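Local atomic coordinates of ketosynthase (Streptomyces sp. MSC090213JE08, PDB entry 6KXD), a protein that probably catalyses the decarboxylative condensation of malonyl-ACP with a growing acyl chain, as the ketosynthase that extends the chain in a highly reducing type II polyketide synthase. Residues Y28-R33 and L351-F357; R77-A82 and G196-V200; F297-T303 and P325-K331. All coordinates share one frame; numbering follows the deposited sequence.

Contact 1. Residues Y28-R33 and L351-F357; sequences YTAGLR and LAIEHGF
Arg33 lays its CG over the centre of the Phe357 ring, a CH-pi contact with CG 3.6 Å from the ring centroid and only 2° off the ring normal. The aliphatic part of the arginine does the touching: CD also rests against the CE2/CD2 side of the ring, while the guanidinium lies beyond the ring, its plane turned 83° from the ring plane. The chain has left the helix by Phe357, and the ring's other face lies on Ala352 CA of helix 341-355. The phenyl ring is thus held between the two helices, with Leu32 CB close to CE1 (4.0 Å) and Thr29 CG2 close to CE2.

Earlier in both segments, Leu351 CD1 is the point of contact. It lies 3.6 Å from Tyr28 CD2 and 3.3 Å from Thr29 OG1, with Leu32 CD1 a looser neighbour. Within its own helix, Leu32 CD1 also covers a face of the Tyr28 ring. Thr29 splits its two branches: with OG1 beside the backbone N (chi1 -49°), the hydroxyl bonds to Val25 O, and CG2 is left to meet His355 CD2 at 3.9 Å. Tyr28 OH bonds to Leu344 O, on helix 341-355, so both polar tips are satisfied on the flanks of an otherwise apolar contact. Gly356, with positive phi, takes the chain out of the helix, and its backbone bonds to Ala383.

No hydrogen bond crosses between the segments. The two axes stay 11.3 Å apart and run almost perpendicular, so side chains, not backbones, make the contact. In this thiolase-type fold the contact packs helix 24-34, which follows the hairpin of strands 10-19 and 22-23, against the C-terminal end of helix 341-355.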
ATOM      1  N   TYR A  28       9.840  24.325   2.225  1.00 51.34           N
ATOM      2  CA  TYR A  28       8.464  23.878   2.017  1.00 48.52           C
ATOM      3  C   TYR A  28       7.522  24.775   2.799  1.00 46.66           C
ATOM      4  O   TYR A  28       6.507  25.185   2.273  1.00 48.50           O
ATOM      5  CB  TYR A  28       8.284  22.421   2.452  1.00 51.30           C
ATOM      6  CG  TYR A  28       6.915  21.841   2.180  1.00 46.34           C
ATOM      7  CD1 TYR A  28       6.425  21.774   0.893  1.00 46.58           C
ATOM      8  CD2 TYR A  28       6.157  21.290   3.198  1.00 49.85           C
ATOM      9  CE1 TYR A  28       5.184  21.214   0.616  1.00 46.75           C
ATOM     10  CE2 TYR A  28       4.921  20.714   2.945  1.00 47.81           C
ATOM     11  CZ  TYR A  28       4.425  20.696   1.652  1.00 52.44           C
ATOM     12  OH  TYR A  28       3.220  20.103   1.388  1.00 46.79           O
ATOM     13  N   THR A  29       7.881  25.099   4.045  1.00 48.52           N
ATOM     14  CA  THR A  29       7.132  26.061   4.795  1.00 54.43           C
ATOM     15  C   THR A  29       7.062  27.398   4.025  1.00 58.99           C
ATOM     16  O   THR A  29       6.032  28.088   4.091  1.00 58.15           O
ATOM     17  CB  THR A  29       7.733  26.291   6.178  1.00 57.01           C
ATOM     18  OG1 THR A  29       7.955  25.013   6.782  1.00 57.52           O
ATOM     19  CG2 THR A  29       6.836  27.138   7.047  1.00 57.05           C
ATOM     20  N   ALA A  30       8.139  27.747   3.308  1.00 57.46           N
ATOM     21  CA  ALA A  30       8.209  29.002   2.530  1.00 58.47           C
ATOM     22  C   ALA A  30       7.204  28.907   1.387  1.00 64.69           C
ATOM     23  O   ALA A  30       6.382  29.804   1.222  1.00 55.70           O
ATOM     24  CB  ALA A  30       9.597  29.261   1.974  1.00 58.43           C
ATOM     25  N   GLY A  31       7.299  27.812   0.618  1.00 55.34           N
ATOM     26  CA  GLY A  31       6.462  27.592  -0.555  1.00 52.86           C
ATOM     27  C   GLY A  31       4.997  27.663  -0.183  1.00 50.37           C
ATOM     28  O   GLY A  31       4.210  28.298  -0.890  1.00 49.50           O
ATOM     29  N   LEU A  32       4.652  27.066   0.963  1.00 47.42           N
ATOM     30  CA  LEU A  32       3.272  26.954   1.376  1.00 46.23           C
ATOM     31  C   LEU A  32       2.744  28.350   1.716  1.00 50.73           C
ATOM     32  O   LEU A  32       1.621  28.689   1.357  1.00 54.66           O
ATOM     33  CB  LEU A  32       3.129  26.066   2.605  1.00 48.69           C
ATOM     34  CG  LEU A  32       3.276  24.566   2.375  1.00 49.82           C
ATOM     35  CD1 LEU A  32       3.346  23.869   3.725  1.00 50.82           C
ATOM     36  CD2 LEU A  32       2.147  24.017   1.517  1.00 46.91           C
ATOM     37  N   ARG A  33       3.549  29.106   2.468  1.00 51.71           N
ATOM     38  CA  ARG A  33       3.202  30.473   2.894  1.00 53.98           C
ATOM     39  C   ARG A  33       3.142  31.408   1.680  1.00 52.10           C
ATOM     40  O   ARG A  33       2.372  32.391   1.701  1.00 53.49           O
ATOM     41  CB  ARG A  33       4.174  30.958   3.979  1.00 55.10           C
ATOM     42  CG  ARG A  33       3.840  30.432   5.366  1.00 52.31           C
ATOM     43  CD  ARG A  33       4.981  30.558   6.363  1.00 57.40           C
ATOM     44  NE  ARG A  33       5.142  31.930   6.814  1.00 64.85           N
ATOM     45  CZ  ARG A  33       6.036  32.782   6.334  1.00 69.96           C
ATOM     46  NH1 ARG A  33       5.983  34.067   6.672  1.00 61.32           N
ATOM     47  NH2 ARG A  33       6.957  32.348   5.492  1.00 58.68           N
ATOM     48  N   LEU A 351       2.939  21.927   9.785  1.00 51.27           N
ATOM     49  CA  LEU A 351       3.688  23.183   9.693  1.00 48.58           C
ATOM     50  C   LEU A 351       2.730  24.356   9.942  1.00 56.28           C
ATOM     51  O   LEU A 351       3.097  25.388  10.566  1.00 53.94           O
ATOM     52  CB  LEU A 351       4.319  23.248   8.312  1.00 50.60           C
ATOM     53  CG  LEU A 351       5.540  22.365   8.112  1.00 49.15           C
ATOM     54  CD1 LEU A 351       6.004  22.404   6.670  1.00 49.60           C
ATOM     55  CD2 LEU A 351       6.670  22.755   9.068  1.00 50.35           C
ATOM     56  N   ALA A 352       1.491  24.183   9.478  1.00 56.74           N
ATOM     57  CA  ALA A 352       0.443  25.163   9.660  1.00 54.35           C
ATOM     58  C   ALA A 352       0.187  25.314  11.149  1.00 57.51           C
ATOM     59  O   ALA A 352       0.075  26.459  11.611  1.00 53.65           O
ATOM     60  CB  ALA A 352      -0.817  24.785   8.931  1.00 53.09           C
ATOM     61  N   ILE A 353       0.123  24.178  11.868  1.00 52.20           N
ATOM     62  CA  ILE A 353      -0.049  24.119  13.322  1.00 54.31           C
ATOM     63  C   ILE A 353       1.097  24.860  14.011  1.00 51.07           C
ATOM     64  O   ILE A 353       0.827  25.719  14.843  1.00 65.79           O
ATOM     65  CB  ILE A 353      -0.151  22.675  13.846  1.00 55.96           C
ATOM     66  CG1 ILE A 353      -1.555  22.104  13.624  1.00 61.35           C
ATOM     67  CG2 ILE A 353       0.265  22.593  15.303  1.00 59.77           C
ATOM     68  CD1 ILE A 353      -1.605  20.592  13.619  1.00 60.24           C
ATOM     69  N   GLU A 354       2.330  24.464  13.678  1.00 49.73           N
ATOM     70  CA  GLU A 354       3.569  24.899  14.304  1.00 57.05           C
ATOM     71  C   GLU A 354       3.776  26.411  14.098  1.00 57.99           C
ATOM     72  O   GLU A 354       4.202  27.089  15.021  1.00 59.84           O
ATOM     73  CB  GLU A 354       4.723  24.085  13.709  1.00 62.72           C
ATOM     74  CG  GLU A 354       6.046  24.208  14.449  1.00 73.58           C
ATOM     75  CD  GLU A 354       7.213  23.480  13.783  1.00 73.57           C
ATOM     76  OE1 GLU A 354       7.055  23.019  12.640  1.00 82.73           O
ATOM     77  OE2 GLU A 354       8.294  23.392  14.400  1.00 76.39           O
ATOM     78  N   HIS A 355       3.487  26.916  12.889  1.00 52.58           N
ATOM     79  CA  HIS A 355       3.848  28.271  12.453  1.00 55.20           C
ATOM     80  C   HIS A 355       2.628  29.204  12.442  1.00 56.58           C
ATOM     81  O   HIS A 355       2.767  30.363  12.096  1.00 60.97           O
ATOM     82  CB  HIS A 355       4.558  28.225  11.092  1.00 57.21           C
ATOM     83  CG  HIS A 355       5.881  27.550  11.181  1.00 67.63           C
ATOM     84  ND1 HIS A 355       6.950  28.127  11.837  1.00 63.21           N
ATOM     85  CD2 HIS A 355       6.286  26.315  10.796  1.00 63.36           C
ATOM     86  CE1 HIS A 355       7.971  27.290  11.813  1.00 62.27           C
ATOM     87  NE2 HIS A 355       7.590  26.181  11.178  1.00 61.20           N
ATOM     88  N   GLY A 356       1.456  28.701  12.852  1.00 61.02           N
ATOM     89  CA  GLY A 356       0.256  29.511  13.031  1.00 59.25           C
ATOM     90  C   GLY A 356      -0.174  30.153  11.722  1.00 64.92           C
ATOM     91  O   GLY A 356      -0.487  31.334  11.674  1.00 59.48           O
ATOM     92  N   PHE A 357      -0.210  29.357  10.646  1.00 61.31           N
ATOM     93  CA  PHE A 357      -0.742  29.827   9.365  1.00 59.75           C
ATOM     94  C   PHE A 357      -1.640  28.774   8.705  1.00 60.55           C
ATOM     95  O   PHE A 357      -1.637  27.613   9.067  1.00 59.31           O
ATOM     96  CB  PHE A 357       0.384  30.213   8.418  1.00 60.12           C
ATOM     97  CG  PHE A 357       1.075  29.060   7.746  1.00 59.71           C
ATOM     98  CD1 PHE A 357       0.650  28.604   6.509  1.00 54.82           C
ATOM     99  CD2 PHE A 357       2.181  28.470   8.330  1.00 60.70           C
ATOM    100  CE1 PHE A 357       1.310  27.562   5.881  1.00 56.28           C
ATOM    101  CE2 PHE A 357       2.852  27.440   7.689  1.00 53.81           C
ATOM    102  CZ  PHE A 357       2.400  26.977   6.476  1.00 54.25           C
TER

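Contact 2. Residues R77-A82 and G196-V200; sequences RAGQYA and GADAV
Helix 77-82 passes over strand 196-198 at an axis distance of 6.7 Å, running roughly against it at 146°, and brings Ala78 CA within 4.6 Å of Asp198 CA. Alanines make this closeness possible. Ala82 CB meets Ala197 CB at 3.8 Å, and Ala197 CB also touches Ala78 O. Ala199 CB fits against Ala78 N and is 3.7 Å from Arg77 CB.

Tyr81 presents its edge rather than a face: CD2 lies 3.4 Å from Asp198 O, near the ring plane. Arg77 meets Ala199, just past the strand, through CB and CG. Its chain then bends at chi2 (62°) and chi3, carrying the guanidinium away to Tyr81, where NH1 donates to OH at 2.9 Å with the oxygen tilted from the guanidinium plane. The same hydroxyl bonds to Glu233. Asp198 points its CB away from the helix; OD1 uses its anti lone pair to accept from Ala199 N at 3.2 Å, and OD2 takes the backbone N-H groups of Thr112, Asp113 and Gly339.

The polar ends of Tyr81 and Asp198 are bonded to other parts of the chain, and the adhesion of helix to strand depends on close, buried van der Waals contact without any hydrogen bond between them.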
ATOM      1  N   ARG A  77      12.915   7.081  -9.520  1.00 43.47           N
ATOM      2  CA  ARG A  77      12.786   8.389  -8.991  1.00 42.89           C
ATOM      3  C   ARG A  77      11.937   8.402  -7.711  1.00 38.17           C
ATOM      4  O   ARG A  77      12.207   9.140  -6.781  1.00 41.36           O
ATOM      5  CB  ARG A  77      12.233   9.292 -10.099  1.00 49.16           C
ATOM      6  CG  ARG A  77      12.296  10.770  -9.762  1.00 52.58           C
ATOM      7  CD  ARG A  77      13.713  11.296  -9.547  1.00 59.38           C
ATOM      8  NE  ARG A  77      14.325  11.746 -10.794  1.00 73.28           N
ATOM      9  CZ  ARG A  77      14.465  13.012 -11.184  1.00 59.04           C
ATOM     10  NH1 ARG A  77      13.986  14.013 -10.465  1.00 52.57           N
ATOM     11  NH2 ARG A  77      15.103  13.265 -12.313  1.00 67.31           N
ATOM     12  N   ALA A  78      10.833   7.643  -7.680  1.00 38.74           N
ATOM     13  CA  ALA A  78       9.980   7.750  -6.530  1.00 39.44           C
ATOM     14  C   ALA A  78      10.747   7.282  -5.280  1.00 33.90           C
ATOM     15  O   ALA A  78      10.616   7.884  -4.212  1.00 39.07           O
ATOM     16  CB  ALA A  78       8.729   6.950  -6.721  1.00 39.58           C
ATOM     17  N   GLY A  79      11.484   6.189  -5.444  1.00 38.10           N
ATOM     18  CA  GLY A  79      12.304   5.609  -4.363  1.00 37.93           C
ATOM     19  C   GLY A  79      13.357   6.598  -3.915  1.00 39.61           C
ATOM     20  O   GLY A  79      13.566   6.809  -2.753  1.00 38.20           O
ATOM     21  N   GLN A  80      13.974   7.284  -4.877  1.00 43.22           N
ATOM     22  CA  GLN A  80      14.945   8.286  -4.513  1.00 42.99           C
ATOM     23  C   GLN A  80      14.278   9.387  -3.704  1.00 41.16           C
ATOM     24  O   GLN A  80      14.780   9.792  -2.677  1.00 41.49           O
ATOM     25  CB  GLN A  80      15.708   8.816  -5.729  1.00 39.16           C
ATOM     26  CG  GLN A  80      16.485   7.732  -6.431  1.00 44.39           C
ATOM     27  CD  GLN A  80      17.113   8.258  -7.698  1.00 45.20           C
ATOM     28  OE1 GLN A  80      17.220   9.463  -7.894  1.00 46.07           O
ATOM     29  NE2 GLN A  80      17.584   7.351  -8.512  1.00 45.79           N
ATOM     30  N   TYR A  81      13.094   9.847  -4.127  1.00 38.73           N
ATOM     31  CA  TYR A  81      12.469  10.859  -3.357  1.00 39.85           C
ATOM     32  C   TYR A  81      12.155  10.386  -1.943  1.00 40.09           C
ATOM     33  O   TYR A  81      12.299  11.157  -0.954  1.00 42.42           O
ATOM     34  CB  TYR A  81      11.168  11.312  -4.004  1.00 41.83           C
ATOM     35  CG  TYR A  81      11.282  12.025  -5.321  1.00 43.49           C
ATOM     36  CD1 TYR A  81      12.450  12.652  -5.724  1.00 43.23           C
ATOM     37  CD2 TYR A  81      10.173  12.160  -6.142  1.00 43.72           C
ATOM     38  CE1 TYR A  81      12.522  13.318  -6.933  1.00 41.73           C
ATOM     39  CE2 TYR A  81      10.230  12.849  -7.343  1.00 48.89           C
ATOM     40  CZ  TYR A  81      11.412  13.452  -7.728  1.00 50.56           C
ATOM     41  OH  TYR A  81      11.544  14.124  -8.905  1.00 47.52           O
ATOM     42  N   ALA A  82      11.726   9.122  -1.830  1.00 41.04           N
ATOM     43  CA  ALA A  82      11.298   8.595  -0.567  1.00 37.36           C
ATOM     44  C   ALA A  82      12.488   8.607   0.408  1.00 39.13           C
ATOM     45  O   ALA A  82      12.390   9.075   1.563  1.00 42.16           O
ATOM     46  CB  ALA A  82      10.795   7.200  -0.757  1.00 37.78           C
ATOM     47  N   GLY A 196       4.664   9.252   1.936  1.00 36.49           N
ATOM     48  CA  GLY A 196       4.335   8.865   0.603  1.00 37.74           C
ATOM     49  C   GLY A 196       5.281   9.509  -0.369  1.00 39.94           C
ATOM     50  O   GLY A 196       5.973  10.463  -0.013  1.00 42.48           O
ATOM     51  N   ALA A 197       5.331   8.913  -1.540  1.00 36.17           N
ATOM     52  CA  ALA A 197       6.289   9.231  -2.570  1.00 38.86           C
ATOM     53  C   ALA A 197       5.704   8.827  -3.909  1.00 44.06           C
ATOM     54  O   ALA A 197       5.083   7.778  -4.007  1.00 39.61           O
ATOM     55  CB  ALA A 197       7.561   8.459  -2.350  1.00 39.32           C
ATOM     56  N   ASP A 198       5.936   9.650  -4.935  1.00 37.31           N
ATOM     57  CA  ASP A 198       5.638   9.275  -6.263  1.00 37.83           C
ATOM     58  C   ASP A 198       6.486  10.106  -7.226  1.00 39.74           C
ATOM     59  O   ASP A 198       7.071  11.090  -6.819  1.00 42.22           O
ATOM     60  CB  ASP A 198       4.174   9.526  -6.594  1.00 41.03           C
ATOM     61  CG  ASP A 198       3.539   8.257  -7.111  1.00 48.90           C
ATOM     62  OD1 ASP A 198       4.063   7.688  -8.128  1.00 63.30           O
ATOM     63  OD2 ASP A 198       2.609   7.830  -6.433  1.00 45.73           O
ATOM     64  N   ALA A 199       6.538   9.665  -8.471  1.00 41.97           N
ATOM     65  CA  ALA A 199       7.311  10.331  -9.475  1.00 39.68           C
ATOM     66  C   ALA A 199       6.430  10.539 -10.694  1.00 46.11           C
ATOM     67  O   ALA A 199       5.719   9.637 -11.106  1.00 48.83           O
ATOM     68  CB  ALA A 199       8.521   9.519  -9.820  1.00 42.90           C
ATOM     69  N   VAL A 200       6.580  11.717 -11.305  1.00 45.08           N
ATOM     70  CA  VAL A 200       5.871  12.019 -12.538  1.00 51.41           C
ATOM     71  C   VAL A 200       6.184  10.949 -13.582  1.00 48.17           C
ATOM     72  O   VAL A 200       7.317  10.477 -13.765  1.00 51.75           O
ATOM     73  CB  VAL A 200       6.175  13.455 -13.009  1.00 53.71           C
ATOM     74  CG1 VAL A 200       5.873  13.652 -14.489  1.00 62.30           C
ATOM     75  CG2 VAL A 200       5.432  14.458 -12.150  1.00 53.35           C
TER

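Contact 3. Residues F297-T303 and P325-K331; sequences FISAHGT and PRTVAVK
Lys331 NZ donates to His301 O at 2.8 Å, on a lone pair, and to water 3 at 2.9 Å. That water lies in the plane of the His301 ring, 2.8 Å from ND1. The lysine chain is extended until chi4, where a bend (66°) turns the amine in; on the way CD runs alongside Thr303 CG2, which covers a face of the His301 ring. Where the two segments diverge, water 1 accepts from Val330 N and donates to Ser299 OG, which also bonds to Asn390.

Before that point the strands run parallel, bonded from Ile298 N to Arg326 O, from Val328 N to Ile298 O and, at 2.7 Å, from Ala300 N to Val328 O. Ile298 CD1 presses on Pro325 CG at a tight 3.3 Å, and Phe297 CE2 meets Val328 CG2.

His301 belongs to an HGTGT sequence and touches Cys170, consistent with the ketosynthase active site. Strands 297-299 and 326-328 form a beta-alpha-beta unit with helix 306-320, whose Ile316 meets Ile298; on the other face Phe297 and Ser299 rest on helix 341-355, and strand 387-394 pairs alongside strand 297-299.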
ATOM      1  N   PHE A 297      -8.841  24.282  10.500  1.00 56.54           N
ATOM      2  CA  PHE A 297      -9.088  24.208   9.068  1.00 53.66           C
ATOM      3  C   PHE A 297      -8.964  22.746   8.604  1.00 47.49           C
ATOM      4  O   PHE A 297      -8.422  21.898   9.290  1.00 51.85           O
ATOM      5  CB  PHE A 297      -8.191  25.169   8.268  1.00 53.68           C
ATOM      6  CG  PHE A 297      -6.757  24.748   8.075  1.00 49.72           C
ATOM      7  CD1 PHE A 297      -5.817  24.972   9.065  1.00 53.72           C
ATOM      8  CD2 PHE A 297      -6.361  24.073   6.929  1.00 53.81           C
ATOM      9  CE1 PHE A 297      -4.501  24.575   8.893  1.00 54.89           C
ATOM     10  CE2 PHE A 297      -5.051  23.650   6.765  1.00 51.14           C
ATOM     11  CZ  PHE A 297      -4.116  23.930   7.734  1.00 58.95           C
ATOM     12  N   ILE A 298      -9.548  22.501   7.441  1.00 55.83           N
ATOM     13  CA  ILE A 298      -9.435  21.268   6.719  1.00 51.08           C
ATOM     14  C   ILE A 298      -8.456  21.511   5.591  1.00 45.27           C
ATOM     15  O   ILE A 298      -8.617  22.475   4.819  1.00 50.58           O
ATOM     16  CB  ILE A 298     -10.810  20.832   6.192  1.00 45.96           C
ATOM     17  CG1 ILE A 298     -11.796  20.648   7.340  1.00 47.39           C
ATOM     18  CG2 ILE A 298     -10.674  19.597   5.300  1.00 48.87           C
ATOM     19  CD1 ILE A 298     -13.256  20.661   6.936  1.00 48.70           C
ATOM     20  N   SER A 299      -7.437  20.651   5.512  1.00 47.32           N
ATOM     21  CA  SER A 299      -6.640  20.471   4.318  1.00 45.30           C
ATOM     22  C   SER A 299      -7.380  19.446   3.444  1.00 47.94           C
ATOM     23  O   SER A 299      -7.415  18.233   3.756  1.00 45.34           O
ATOM     24  CB  SER A 299      -5.236  20.000   4.644  1.00 44.69           C
ATOM     25  OG  SER A 299      -4.560  19.589   3.459  1.00 48.52           O
ATOM     26  N   ALA A 300      -8.026  19.954   2.403  1.00 44.43           N
ATOM     27  CA  ALA A 300      -8.924  19.221   1.563  1.00 46.28           C
ATOM     28  C   ALA A 300      -8.131  18.305   0.634  1.00 48.40           C
ATOM     29  O   ALA A 300      -7.003  18.605   0.307  1.00 44.63           O
ATOM     30  CB  ALA A 300      -9.781  20.164   0.771  1.00 44.23           C
ATOM     31  N   HIS A 301      -8.750  17.194   0.238  1.00 46.42           N
ATOM     32  CA  HIS A 301      -8.250  16.381  -0.855  1.00 48.30           C
ATOM     33  C   HIS A 301      -8.165  17.261  -2.099  1.00 47.95           C
ATOM     34  O   HIS A 301      -7.171  17.253  -2.847  1.00 45.23           O
ATOM     35  CB  HIS A 301      -9.137  15.161  -1.090  1.00 45.04           C
ATOM     36  CG  HIS A 301      -8.678  14.325  -2.241  1.00 41.68           C
ATOM     37  ND1 HIS A 301      -7.409  13.776  -2.309  1.00 45.67           N
ATOM     38  CD2 HIS A 301      -9.329  13.912  -3.340  1.00 47.45           C
ATOM     39  CE1 HIS A 301      -7.316  13.112  -3.444  1.00 44.38           C
ATOM     40  NE2 HIS A 301      -8.475  13.166  -4.068  1.00 48.90           N
ATOM     41  N   GLY A 302      -9.226  18.045  -2.305  1.00 43.57           N
ATOM     42  CA  GLY A 302      -9.220  19.229  -3.222  1.00 47.49           C
ATOM     43  C   GLY A 302      -8.270  19.123  -4.390  1.00 48.87           C
ATOM     44  O   GLY A 302      -7.260  19.829  -4.435  1.00 52.81           O
ATOM     45  N   THR A 303      -8.615  18.263  -5.343  1.00 42.85           N
ATOM     46  CA  THR A 303      -7.820  17.998  -6.508  1.00 48.89           C
ATOM     47  C   THR A 303      -8.035  19.048  -7.622  1.00 48.53           C
ATOM     48  O   THR A 303      -7.191  19.193  -8.499  1.00 49.80           O
ATOM     49  CB  THR A 303      -8.177  16.628  -7.069  1.00 48.96           C
ATOM     50  OG1 THR A 303      -9.577  16.683  -7.339  1.00 48.45           O
ATOM     51  CG2 THR A 303      -7.824  15.516  -6.100  1.00 55.89           C
ATOM     52  N   PRO A 325     -15.319  24.571   8.778  1.00 67.18           N
ATOM     53  CA  PRO A 325     -14.099  25.351   8.950  1.00 59.11           C
ATOM     54  C   PRO A 325     -13.572  25.735   7.566  1.00 59.96           C
ATOM     55  O   PRO A 325     -14.052  25.230   6.522  1.00 52.24           O
ATOM     56  CB  PRO A 325     -13.154  24.408   9.705  1.00 66.31           C
ATOM     57  CG  PRO A 325     -13.613  23.033   9.264  1.00 69.26           C
ATOM     58  CD  PRO A 325     -15.116  23.139   9.070  1.00 66.20           C
ATOM     59  N   ARG A 326     -12.603  26.646   7.565  1.00 54.34           N
ATOM     60  CA  ARG A 326     -11.895  26.987   6.363  1.00 50.04           C
ATOM     61  C   ARG A 326     -11.322  25.703   5.761  1.00 50.63           C
ATOM     62  O   ARG A 326     -10.794  24.884   6.487  1.00 49.36           O
ATOM     63  CB  ARG A 326     -10.773  27.983   6.666  1.00 54.10           C
ATOM     64  CG  ARG A 326     -11.289  29.405   6.837  1.00 59.03           C
ATOM     65  CD  ARG A 326     -10.285  30.346   7.453  1.00 66.80           C
ATOM     66  NE  ARG A 326     -10.089  30.092   8.867  1.00 70.11           N
ATOM     67  CZ  ARG A 326      -9.405  30.900   9.671  1.00 79.61           C
ATOM     68  NH1 ARG A 326      -8.939  32.043   9.194  1.00 74.45           N
ATOM     69  NH2 ARG A 326      -9.188  30.565  10.933  1.00 78.49           N
ATOM     70  N   THR A 327     -11.442  25.577   4.449  1.00 50.76           N
ATOM     71  CA  THR A 327     -11.142  24.382   3.731  1.00 51.81           C
ATOM     72  C   THR A 327     -10.254  24.779   2.551  1.00 47.48           C
ATOM     73  O   THR A 327     -10.689  25.376   1.601  1.00 52.73           O
ATOM     74  CB  THR A 327     -12.436  23.659   3.327  1.00 45.56           C
ATOM     75  OG1 THR A 327     -13.113  23.277   4.521  1.00 46.55           O
ATOM     76  CG2 THR A 327     -12.187  22.467   2.427  1.00 53.87           C
ATOM     77  N   VAL A 328      -8.994  24.365   2.620  1.00 47.29           N
ATOM     78  CA  VAL A 328      -7.986  24.749   1.686  1.00 44.90           C
ATOM     79  C   VAL A 328      -7.454  23.521   0.947  1.00 52.81           C
ATOM     80  O   VAL A 328      -7.504  22.400   1.467  1.00 51.53           O
ATOM     81  CB  VAL A 328      -6.843  25.477   2.416  1.00 47.29           C
ATOM     82  CG1 VAL A 328      -7.392  26.542   3.346  1.00 49.84           C
ATOM     83  CG2 VAL A 328      -5.927  24.531   3.176  1.00 46.27           C
ATOM     84  N   ALA A 329      -6.930  23.773  -0.249  1.00 49.12           N
ATOM     85  CA  ALA A 329      -6.447  22.757  -1.169  1.00 47.25           C
ATOM     86  C   ALA A 329      -4.980  23.033  -1.542  1.00 51.32           C
ATOM     87  O   ALA A 329      -4.682  23.729  -2.488  1.00 45.07           O
ATOM     88  CB  ALA A 329      -7.340  22.682  -2.374  1.00 47.44           C
ATOM     89  N   VAL A 330      -4.071  22.353  -0.833  1.00 49.43           N
ATOM     90  CA  VAL A 330      -2.614  22.371  -1.049  1.00 49.87           C
ATOM     91  C   VAL A 330      -2.245  21.969  -2.473  1.00 46.20           C
ATOM     92  O   VAL A 330      -1.235  22.434  -3.010  1.00 47.77           O
ATOM     93  CB  VAL A 330      -1.941  21.464   0.006  1.00 49.86           C
ATOM     94  CG1 VAL A 330      -0.462  21.226  -0.266  1.00 60.70           C
ATOM     95  CG2 VAL A 330      -2.137  22.032   1.397  1.00 53.91           C
ATOM     96  N   LYS A 331      -3.064  21.124  -3.125  1.00 45.77           N
ATOM     97  CA  LYS A 331      -2.804  20.705  -4.484  1.00 46.15           C
ATOM     98  C   LYS A 331      -2.923  21.880  -5.470  1.00 42.31           C
ATOM     99  O   LYS A 331      -2.504  21.765  -6.618  1.00 45.61           O
ATOM    100  CB  LYS A 331      -3.775  19.602  -4.917  1.00 48.82           C
ATOM    101  CG  LYS A 331      -3.599  18.276  -4.177  1.00 42.78           C
ATOM    102  CD  LYS A 331      -4.523  17.207  -4.675  1.00 48.11           C
ATOM    103  CE  LYS A 331      -4.328  15.893  -3.947  1.00 47.46           C
ATOM    104  NZ  LYS A 331      -4.712  16.022  -2.529  1.00 43.94           N
TER
HETATM  105  O   HOH W   1      -4.940  19.981   0.804  1.00 48.58           O
HETATM  106  O   HOH W   2      -5.731  19.913  -2.283  1.00 45.89           O
HETATM  107  O   HOH W   3      -4.893  13.569  -1.017  1.00 49.26           O

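How the contacts relate
From the N terminus, residues 28-33 come first, and their partner 351-357 arrives more than 300 residues later, so contact 1 closes a loop that holds both of the others. Inside it, contact 2 opens at 77-82 and closes at 196-200; contact 3 then runs from 297-303 to 325-331, in series with it. Contacts 2 and 3 reach the same mixed sheet on opposite sides of the chain's centre, their centres about 23 Å apart. Contact 1 lies against contact 3, where Ala352 CB meets Phe297 CZ at 3.6 Å, but does not touch contact 2. It brings an early N-terminal helix onto the C-terminal half.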